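Local atomic coordinates of alpha-11 giardin (Giardia intestinalis, PDB entry 2II2), a protein that binds calcium as an unusual member of the annexin family and probably takes part in attachment of the parasite and in its ventral-disk cytoskeleton. Residues 65-69 / 301-305; 52-57 / 69-74; 190-194 / 226-230. All coordinates share one frame; numbering follows the deposited sequence.

In the fold
Contacts 1 and 2 lie on the same side of the all-helical annexin fold. Their centres are 11 Å apart. Both use helix 64-73 and share Met69. Contact 2 is local and pairs this helix with helix 52-59, just before it in the chain. Contact 1 is long-range and brings helix 298-306, near the C-terminus, back to it. Helix 64-73 thus links its sequence neighbour, helix 52-59, to the C-terminal helix, close to Ile60 and Glu66, which bind calcium in another structure of this protein. Contact 3, between helices 187-201 and 216-230, lies across the chain's centre, about 30 Å and 35 Å from contacts 1 and 2, centre to centre. In sequence it falls after contact 2 and between the two segments of contact 1.

Contact 1. Residues 65-69 / 301-305; sequences YEDVM and ACLMF
Val68 meets Ala301 and Phe305 where two nearly parallel helices of the annexin fold pack, far apart in sequence. The axes of 65-69 and 301-305 come within 10.8 Å, at 17°. Both Val68 methyls are used. CG1 rests on Ala301 CB at 3.9 Å. CG2, anti to the backbone N, lies 3.7 Å from Phe305 CD1. The Val68 and Phe305 side chains lie alongside each other, pointing opposite ways. Ala301 CB also touches Tyr65 CE1, at 4.0 Å. Met69 adds a Met-aromatic contact: its SD lies obliquely to the Phe305 ring, 5.2 Å from the centroid. The bend at chi2 (-67°) turns the Met69 thioether toward helix 298-306.

Further out, Thr260 of helix 249-263 touches both Val68 and Phe305. The Phe305 ring also meets His264. Tyr65 OH makes a weak hydrogen bond to Glu22 O, and the Tyr65 side chain touches Ile60. Ile60 and Glu66 bind calcium in another structure of the protein, so Tyr65 connects this packing to the neighbourhood of that site. Within 301-305, Met304 CE sits over the centre of the Phe305 ring, 3.6 Å above its plane. The same methyl touches Met69 CE at 4.1 Å.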
loop_
_atom_site.group_PDB
_atom_site.type_symbol
_atom_site.label_atom_id
_atom_site.label_comp_id
_atom_site.label_asym_id
_atom_site.label_seq_id
_atom_site.Cartn_x
_atom_site.Cartn_y
_atom_site.Cartn_z
ATOM N N TYR A 65 6.218 -14.306 -2.538
ATOM C CA TYR A 65 6.647 -14.273 -3.929
ATOM C C TYR A 65 5.419 -14.383 -4.868
ATOM O O TYR A 65 5.250 -13.594 -5.786
ATOM C CB TYR A 65 7.705 -15.357 -4.216
ATOM C CG TYR A 65 8.084 -15.397 -5.681
ATOM C CD1 TYR A 65 9.133 -14.624 -6.195
ATOM C CD2 TYR A 65 7.338 -16.145 -6.572
ATOM C CE1 TYR A 65 9.437 -14.631 -7.533
ATOM C CE2 TYR A 65 7.639 -16.169 -7.918
ATOM C CZ TYR A 65 8.688 -15.409 -8.406
ATOM O OH TYR A 65 8.986 -15.413 -9.740
ATOM N N GLU A 66 4.536 -15.353 -4.595
ATOM C CA GLU A 66 3.318 -15.449 -5.398
ATOM C C GLU A 66 2.509 -14.145 -5.304
ATOM O O GLU A 66 2.002 -13.664 -6.309
ATOM C CB GLU A 66 2.421 -16.594 -4.905
ATOM C CG GLU A 66 1.271 -16.932 -5.872
ATOM C CD GLU A 66 0.073 -17.575 -5.202
ATOM O OE1 GLU A 66 -0.666 -16.849 -4.470
ATOM O OE2 GLU A 66 -0.127 -18.791 -5.400
ATOM N N ASP A 67 2.380 -13.592 -4.097
ATOM C CA ASP A 67 1.583 -12.390 -3.879
ATOM C C ASP A 67 2.085 -11.230 -4.727
ATOM O O ASP A 67 1.305 -10.544 -5.350
ATOM C CB ASP A 67 1.651 -11.916 -2.425
ATOM C CG ASP A 67 0.851 -12.753 -1.465
ATOM O OD1 ASP A 67 0.026 -13.581 -1.897
ATOM O OD2 ASP A 67 1.069 -12.563 -0.244
ATOM N N VAL A 68 3.398 -10.976 -4.694
ATOM C CA VAL A 68 3.921 -9.818 -5.417
ATOM C C VAL A 68 3.725 -9.990 -6.919
ATOM O O VAL A 68 3.413 -9.041 -7.647
ATOM C CB VAL A 68 5.391 -9.488 -5.029
ATOM C CG1 VAL A 68 6.385 -10.470 -5.625
ATOM C CG2 VAL A 68 5.714 -8.068 -5.478
ATOM N N MET A 69 3.875 -11.217 -7.399
ATOM C CA MET A 69 3.671 -11.497 -8.818
ATOM C C MET A 69 2.197 -11.393 -9.231
ATOM O O MET A 69 1.854 -10.791 -10.283
ATOM C CB MET A 69 4.227 -12.881 -9.165
ATOM C CG MET A 69 5.704 -12.934 -9.368
ATOM S SD MET A 69 6.121 -11.998 -10.862
ATOM C CE MET A 69 7.916 -12.023 -10.825
ATOM N N ALA A 301 12.359 -10.316 -7.001
ATOM C CA ALA A 301 11.114 -9.807 -7.556
ATOM C C ALA A 301 10.889 -8.355 -7.152
ATOM O O ALA A 301 10.461 -7.541 -7.974
ATOM C CB ALA A 301 9.943 -10.661 -7.105
ATOM N N CYS A 302 11.129 -8.067 -5.880
ATOM C CA CYS A 302 10.926 -6.739 -5.324
ATOM C C CYS A 302 11.839 -5.725 -6.017
ATOM O O CYS A 302 11.388 -4.667 -6.451
ATOM C CB CYS A 302 11.187 -6.800 -3.821
ATOM S SG CYS A 302 10.873 -5.250 -2.947
ATOM N N LEU A 303 13.133 -6.036 -6.121
ATOM C CA LEU A 303 14.056 -5.146 -6.834
ATOM C C LEU A 303 13.619 -4.886 -8.285
ATOM O O LEU A 303 13.662 -3.755 -8.798
ATOM C CB LEU A 303 15.466 -5.713 -6.791
ATOM C CG LEU A 303 16.152 -5.736 -5.426
ATOM C CD1 LEU A 303 17.400 -6.596 -5.541
ATOM C CD2 LEU A 303 16.508 -4.343 -4.876
ATOM N N MET A 304 13.207 -5.961 -8.954
ATOM C CA MET A 304 12.731 -5.832 -10.322
ATOM C C MET A 304 11.533 -4.904 -10.400
ATOM O O MET A 304 11.513 -4.015 -11.269
ATOM C CB MET A 304 12.451 -7.218 -10.926
ATOM C CG MET A 304 11.915 -7.220 -12.348
ATOM S SD MET A 304 10.136 -6.891 -12.499
ATOM C CE MET A 304 9.453 -8.295 -11.594
ATOM N N PHE A 305 10.530 -5.104 -9.554
ATOM C CA PHE A 305 9.344 -4.278 -9.670
ATOM C C PHE A 305 9.624 -2.799 -9.373
ATOM O O PHE A 305 8.970 -1.918 -9.949
ATOM C CB PHE A 305 8.213 -4.797 -8.785
ATOM C CG PHE A 305 7.396 -5.906 -9.387
ATOM C CD1 PHE A 305 7.268 -7.138 -8.733
ATOM C CD2 PHE A 305 6.687 -5.707 -10.566
ATOM C CE1 PHE A 305 6.499 -8.159 -9.286
ATOM C CE2 PHE A 305 5.919 -6.719 -11.147
ATOM C CZ PHE A 305 5.813 -7.962 -10.484
#

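Contact 2. Residues 52-57 / 69-74; sequences FIAFLK and MALGWD
Phe52 presents one corner of its ring to the indole of Trp73. Its CE2 lies over one face of the indole, displaced toward the rim, and comes within 3.5 Å of Trp73 CD2. The planes of the Phe52 ring and the six-membered ring of Trp73 are tilted by 49°, and the centroids are 4.7 Å apart. The pair is therefore neither a stack nor a T-shape. With chi1 at -179°, the Phe52 ring extends away from its own backbone N and reaches across to the indole.

Leu56 sits one turn further along. It crosses Trp73 at about a right angle, and its CD1 is 4.0 Å from Trp73 CD1. Its other methyl, CD2, packs on Met69 CB at 4.1 Å. Ile53 divides its work in the same way. CG2 faces Ala70 CB, while CD1 lies against the side chain of Asp74, 3.6 Å from its CG. Lys57 stretches its chain alongside, and its CE touches Ala70 CB at 3.6 Å.

Polar groups on the 69-74 side have partners elsewhere. Trp73 NE1 hydrogen-bonds to Thr29 OG1, and Asp74 OD2 to Ser78 OG. Together these bonds tether the indole and the carboxylate that Phe52 and Ile53 pack on.

Segments 52-57 and 69-73 run antiparallel, at 166°, as part of a helical hairpin. It carries Ile60 and Glu66, which bind calcium in another structure of the protein. Phe52 also touches helix 9-18 and meets Phe44 of helix 34-48 edge-to-face. Helix 22-29 covers Met69 and Trp73, and helix 76-89 follows at Asp74.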
loop_
_atom_site.group_PDB
_atom_site.type_symbol
_atom_site.label_atom_id
_atom_site.label_comp_id
_atom_site.label_asym_id
_atom_site.label_seq_id
_atom_site.Cartn_x
_atom_site.Cartn_y
_atom_site.Cartn_z
ATOM N N PHE A 52 -4.406 -15.923 -17.015
ATOM C CA PHE A 52 -2.997 -15.859 -16.640
ATOM C C PHE A 52 -2.723 -15.865 -15.147
ATOM O O PHE A 52 -1.847 -16.581 -14.711
ATOM C CB PHE A 52 -2.325 -14.652 -17.299
ATOM C CG PHE A 52 -0.851 -14.533 -16.983
ATOM C CD1 PHE A 52 0.098 -15.266 -17.712
ATOM C CD2 PHE A 52 -0.408 -13.724 -15.925
ATOM C CE1 PHE A 52 1.459 -15.174 -17.414
ATOM C CE2 PHE A 52 0.958 -13.643 -15.606
ATOM C CZ PHE A 52 1.890 -14.353 -16.372
ATOM N N ILE A 53 -3.446 -15.049 -14.390
ATOM C CA ILE A 53 -3.153 -14.880 -12.980
ATOM C C ILE A 53 -3.463 -16.163 -12.224
ATOM O O ILE A 53 -2.659 -16.623 -11.435
ATOM C CB ILE A 53 -3.865 -13.641 -12.390
ATOM C CG1 ILE A 53 -3.351 -12.402 -13.128
ATOM C CG2 ILE A 53 -3.640 -13.575 -10.871
ATOM C CD1 ILE A 53 -3.828 -11.115 -12.604
ATOM N N ALA A 54 -4.600 -16.782 -12.522
ATOM C CA ALA A 54 -4.927 -18.020 -11.848
ATOM C C ALA A 54 -3.912 -19.120 -12.178
ATOM O O ALA A 54 -3.552 -19.919 -11.337
ATOM C CB ALA A 54 -6.353 -18.472 -12.210
ATOM N N PHE A 55 -3.467 -19.150 -13.431
ATOM C CA PHE A 55 -2.468 -20.134 -13.840
ATOM C C PHE A 55 -1.146 -19.876 -13.136
ATOM O O PHE A 55 -0.519 -20.795 -12.669
ATOM C CB PHE A 55 -2.302 -20.125 -15.357
ATOM C CG PHE A 55 -1.358 -21.183 -15.881
ATOM C CD1 PHE A 55 -1.673 -22.531 -15.755
ATOM C CD2 PHE A 55 -0.177 -20.834 -16.538
ATOM C CE1 PHE A 55 -0.823 -23.516 -16.225
ATOM C CE2 PHE A 55 0.691 -21.814 -17.012
ATOM C CZ PHE A 55 0.371 -23.158 -16.878
ATOM N N LEU A 56 -0.730 -18.610 -13.060
ATOM C CA LEU A 56 0.464 -18.256 -12.288
ATOM C C LEU A 56 0.337 -18.773 -10.843
ATOM O O LEU A 56 1.257 -19.395 -10.330
ATOM C CB LEU A 56 0.715 -16.755 -12.362
ATOM C CG LEU A 56 1.960 -16.209 -11.658
ATOM C CD1 LEU A 56 2.403 -14.919 -12.296
ATOM C CD2 LEU A 56 1.699 -15.994 -10.176
ATOM N N LYS A 57 -0.825 -18.552 -10.222
ATOM C CA LYS A 57 -1.016 -18.988 -8.840
ATOM C C LYS A 57 -1.023 -20.511 -8.731
ATOM O O LYS A 57 -0.559 -21.052 -7.727
ATOM C CB LYS A 57 -2.300 -18.397 -8.279
ATOM C CG LYS A 57 -2.254 -16.913 -7.979
ATOM C CD LYS A 57 -3.568 -16.478 -7.340
ATOM C CE LYS A 57 -3.722 -14.973 -7.235
ATOM N NZ LYS A 57 -5.123 -14.594 -6.891
ATOM N N MET A 69 3.875 -11.217 -7.399
ATOM C CA MET A 69 3.671 -11.497 -8.818
ATOM C C MET A 69 2.197 -11.393 -9.231
ATOM O O MET A 69 1.854 -10.791 -10.283
ATOM C CB MET A 69 4.227 -12.881 -9.165
ATOM C CG MET A 69 5.704 -12.934 -9.368
ATOM S SD MET A 69 6.121 -11.998 -10.862
ATOM C CE MET A 69 7.916 -12.023 -10.825
ATOM N N ALA A 70 1.313 -11.981 -8.419
ATOM C CA ALA A 70 -0.109 -11.941 -8.736
ATOM C C ALA A 70 -0.689 -10.542 -8.673
ATOM O O ALA A 70 -1.534 -10.195 -9.493
ATOM C CB ALA A 70 -0.903 -12.889 -7.851
ATOM N N LEU A 71 -0.238 -9.756 -7.690
ATOM C CA LEU A 71 -0.673 -8.373 -7.617
ATOM C C LEU A 71 -0.041 -7.531 -8.723
ATOM O O LEU A 71 -0.739 -6.764 -9.403
ATOM C CB LEU A 71 -0.346 -7.776 -6.242
ATOM C CG LEU A 71 -1.134 -8.300 -5.041
ATOM C CD1 LEU A 71 -0.586 -7.683 -3.766
ATOM C CD2 LEU A 71 -2.656 -8.042 -5.161
ATOM N N GLY A 72 1.265 -7.699 -8.921
ATOM C CA GLY A 72 1.990 -6.892 -9.899
ATOM C C GLY A 72 1.525 -7.144 -11.336
ATOM O O GLY A 72 1.483 -6.214 -12.140
ATOM N N TRP A 73 1.169 -8.383 -11.674
ATOM C CA TRP A 73 0.664 -8.693 -13.022
ATOM C C TRP A 73 -0.765 -8.228 -13.299
ATOM O O TRP A 73 -1.174 -8.177 -14.448
ATOM C CB TRP A 73 0.775 -10.204 -13.290
ATOM C CG TRP A 73 2.076 -10.589 -13.864
ATOM C CD1 TRP A 73 3.178 -11.084 -13.227
ATOM C CD2 TRP A 73 2.423 -10.487 -15.238
ATOM N NE1 TRP A 73 4.186 -11.311 -14.139
ATOM C CE2 TRP A 73 3.749 -10.954 -15.382
ATOM C CE3 TRP A 73 1.729 -10.069 -16.384
ATOM C CZ2 TRP A 73 4.408 -11.003 -16.623
ATOM C CZ3 TRP A 73 2.392 -10.126 -17.627
ATOM C CH2 TRP A 73 3.715 -10.573 -17.724
ATOM N N ASP A 74 -1.535 -7.956 -12.243
ATOM C CA ASP A 74 -2.940 -7.583 -12.425
ATOM C C ASP A 74 -3.069 -6.092 -12.758
ATOM O O ASP A 74 -2.110 -5.320 -12.621
ATOM C CB ASP A 74 -3.698 -7.869 -11.113
ATOM C CG ASP A 74 -5.204 -8.082 -11.310
ATOM O OD1 ASP A 74 -5.722 -7.915 -12.438
ATOM O OD2 ASP A 74 -5.844 -8.447 -10.298
#

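Contact 3. Residues 190-194 / 226-230; sequences YKEIN and HYYNL
Helices 187-201 and 216-230 of the annexin fold meet through a tyrosine-histidine hydrogen bond, away from the known calcium site. Tyr190 OH and His226 ND1 are 2.7 Å apart, and either may be the donor. Tyr190 OH lies in the imidazole plane and His226 ND1 in that of the phenol ring, each at the edge. The two rings meet rim to rim with their planes at 67°.

Asn229 ND2 sits over the centre of one face of the Tyr190 ring, 3.4 Å above the plane. The ring and amide planes are steeply inclined. Asn229 CB packs closely on Tyr190 CD2, at 3.3 Å. The amide nitrogen is itself hydrogen-bonded to Ile182 O, which helps fix it above the ring.

Asn194 OD1 comes to the edge of the imidazole, in its plane, 3.2 Å from His226 CE1. Asn194 chi1 of -179° sets CG opposite the backbone N and carries the amide across to His226 and Leu230. Leu230 CD2 fills in beside Tyr190 CD2 at 4.0 Å.

The axes of 190-194 and 226-230 are inclined at 121°. Helix 205-212 lies against Asn194 and His226 through Val205. Ile193 packs helix 187-201 on helix 156-169. On helix 216-230, Tyr227 and Tyr228 touch helix 232-244.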
loop_
_atom_site.group_PDB
_atom_site.type_symbol
_atom_site.label_atom_id
_atom_site.label_comp_id
_atom_site.label_asym_id
_atom_site.label_seq_id
_atom_site.Cartn_x
_atom_site.Cartn_y
_atom_site.Cartn_z
ATOM N N TYR A 190 -1.606 21.477 4.212
ATOM C CA TYR A 190 -0.954 20.524 5.078
ATOM C C TYR A 190 0.571 20.698 5.158
ATOM O O TYR A 190 1.161 20.490 6.216
ATOM C CB TYR A 190 -1.267 19.063 4.677
ATOM C CG TYR A 190 -0.976 18.123 5.810
ATOM C CD1 TYR A 190 -1.843 18.044 6.893
ATOM C CD2 TYR A 190 0.182 17.358 5.834
ATOM C CE1 TYR A 190 -1.588 17.193 7.973
ATOM C CE2 TYR A 190 0.459 16.488 6.893
ATOM C CZ TYR A 190 -0.433 16.417 7.986
ATOM O OH TYR A 190 -0.196 15.568 9.059
ATOM N N LYS A 191 1.199 21.072 4.044
ATOM C CA LYS A 191 2.634 21.337 4.083
ATOM C C LYS A 191 2.914 22.419 5.144
ATOM O O LYS A 191 3.893 22.327 5.914
ATOM C CB LYS A 191 3.104 21.823 2.714
ATOM C CG LYS A 191 4.611 21.949 2.583
ATOM C CD LYS A 191 5.057 22.379 1.203
ATOM C CE LYS A 191 6.583 22.346 1.130
ATOM N NZ LYS A 191 7.032 22.706 -0.242
ATOM N N GLU A 192 2.053 23.445 5.178
ATOM C CA GLU A 192 2.197 24.511 6.156
ATOM C C GLU A 192 1.884 24.058 7.599
ATOM O O GLU A 192 2.583 24.443 8.548
ATOM C CB GLU A 192 1.316 25.682 5.756
ATOM C CG GLU A 192 1.726 26.259 4.414
ATOM C CD GLU A 192 0.634 27.057 3.703
ATOM O OE1 GLU A 192 -0.464 27.252 4.276
ATOM O OE2 GLU A 192 0.886 27.488 2.546
ATOM N N ILE A 193 0.844 23.228 7.767
ATOM C CA ILE A 193 0.481 22.698 9.071
ATOM C C ILE A 193 1.632 21.869 9.630
ATOM O O ILE A 193 1.992 22.003 10.812
ATOM C CB ILE A 193 -0.819 21.871 8.982
ATOM C CG1 ILE A 193 -2.010 22.789 8.656
ATOM C CG2 ILE A 193 -1.041 21.044 10.245
ATOM C CD1 ILE A 193 -3.236 21.993 8.163
ATOM N N ASN A 194 2.205 21.029 8.761
ATOM C CA ASN A 194 3.313 20.194 9.137
ATOM C C ASN A 194 4.513 21.011 9.615
ATOM O O ASN A 194 5.100 20.720 10.670
ATOM C CB ASN A 194 3.680 19.295 7.959
ATOM C CG ASN A 194 4.813 18.378 8.264
ATOM O OD1 ASN A 194 4.694 17.492 9.128
ATOM N ND2 ASN A 194 5.926 18.542 7.551
ATOM N N HIS A 226 -0.819 11.058 6.972
ATOM C CA HIS A 226 0.050 12.231 7.137
ATOM C C HIS A 226 1.017 12.365 5.969
ATOM O O HIS A 226 1.090 13.400 5.318
ATOM C CB HIS A 226 0.799 12.048 8.472
ATOM C CG HIS A 226 2.062 12.839 8.580
ATOM N ND1 HIS A 226 2.079 14.211 8.701
ATOM C CD2 HIS A 226 3.348 12.430 8.546
ATOM C CE1 HIS A 226 3.339 14.607 8.743
ATOM N NE2 HIS A 226 4.124 13.550 8.663
ATOM N N TYR A 227 1.781 11.311 5.706
ATOM C CA TYR A 227 2.786 11.394 4.653
ATOM C C TYR A 227 2.175 11.558 3.272
ATOM O O TYR A 227 2.784 12.196 2.432
ATOM C CB TYR A 227 3.762 10.218 4.720
ATOM C CG TYR A 227 4.852 10.412 5.753
ATOM C CD1 TYR A 227 5.095 9.470 6.735
ATOM C CD2 TYR A 227 5.657 11.554 5.728
ATOM C CE1 TYR A 227 6.126 9.652 7.684
ATOM C CE2 TYR A 227 6.680 11.737 6.664
ATOM C CZ TYR A 227 6.911 10.788 7.634
ATOM O OH TYR A 227 7.949 10.982 8.511
ATOM N N TYR A 228 1.002 10.969 3.034
ATOM C CA TYR A 228 0.338 11.079 1.742
ATOM C C TYR A 228 0.111 12.543 1.388
ATOM O O TYR A 228 0.272 12.946 0.244
ATOM C CB TYR A 228 -0.993 10.303 1.745
ATOM C CG TYR A 228 -1.604 10.309 0.358
ATOM C CD1 TYR A 228 -1.241 9.333 -0.577
ATOM C CD2 TYR A 228 -2.515 11.268 -0.015
ATOM C CE1 TYR A 228 -1.762 9.340 -1.871
ATOM C CE2 TYR A 228 -3.038 11.286 -1.316
ATOM C CZ TYR A 228 -2.662 10.317 -2.240
ATOM O OH TYR A 228 -3.162 10.328 -3.524
ATOM N N ASN A 229 -0.271 13.315 2.406
ATOM C CA ASN A 229 -0.485 14.738 2.218
ATOM C C ASN A 229 0.775 15.492 1.764
ATOM O O ASN A 229 0.693 16.484 1.058
ATOM C CB ASN A 229 -1.003 15.400 3.466
ATOM C CG ASN A 229 -2.438 15.043 3.784
ATOM O OD1 ASN A 229 -3.168 14.544 2.927
ATOM N ND2 ASN A 229 -2.853 15.301 5.010
ATOM N N LEU A 230 1.917 15.056 2.272
ATOM C CA LEU A 230 3.199 15.655 1.892
ATOM C C LEU A 230 3.640 15.229 0.485
ATOM O O LEU A 230 4.027 16.083 -0.334
ATOM C CB LEU A 230 4.253 15.344 2.948
ATOM C CG LEU A 230 3.980 15.934 4.349
ATOM C CD1 LEU A 230 5.023 15.457 5.371
ATOM C CD2 LEU A 230 3.864 17.453 4.363
#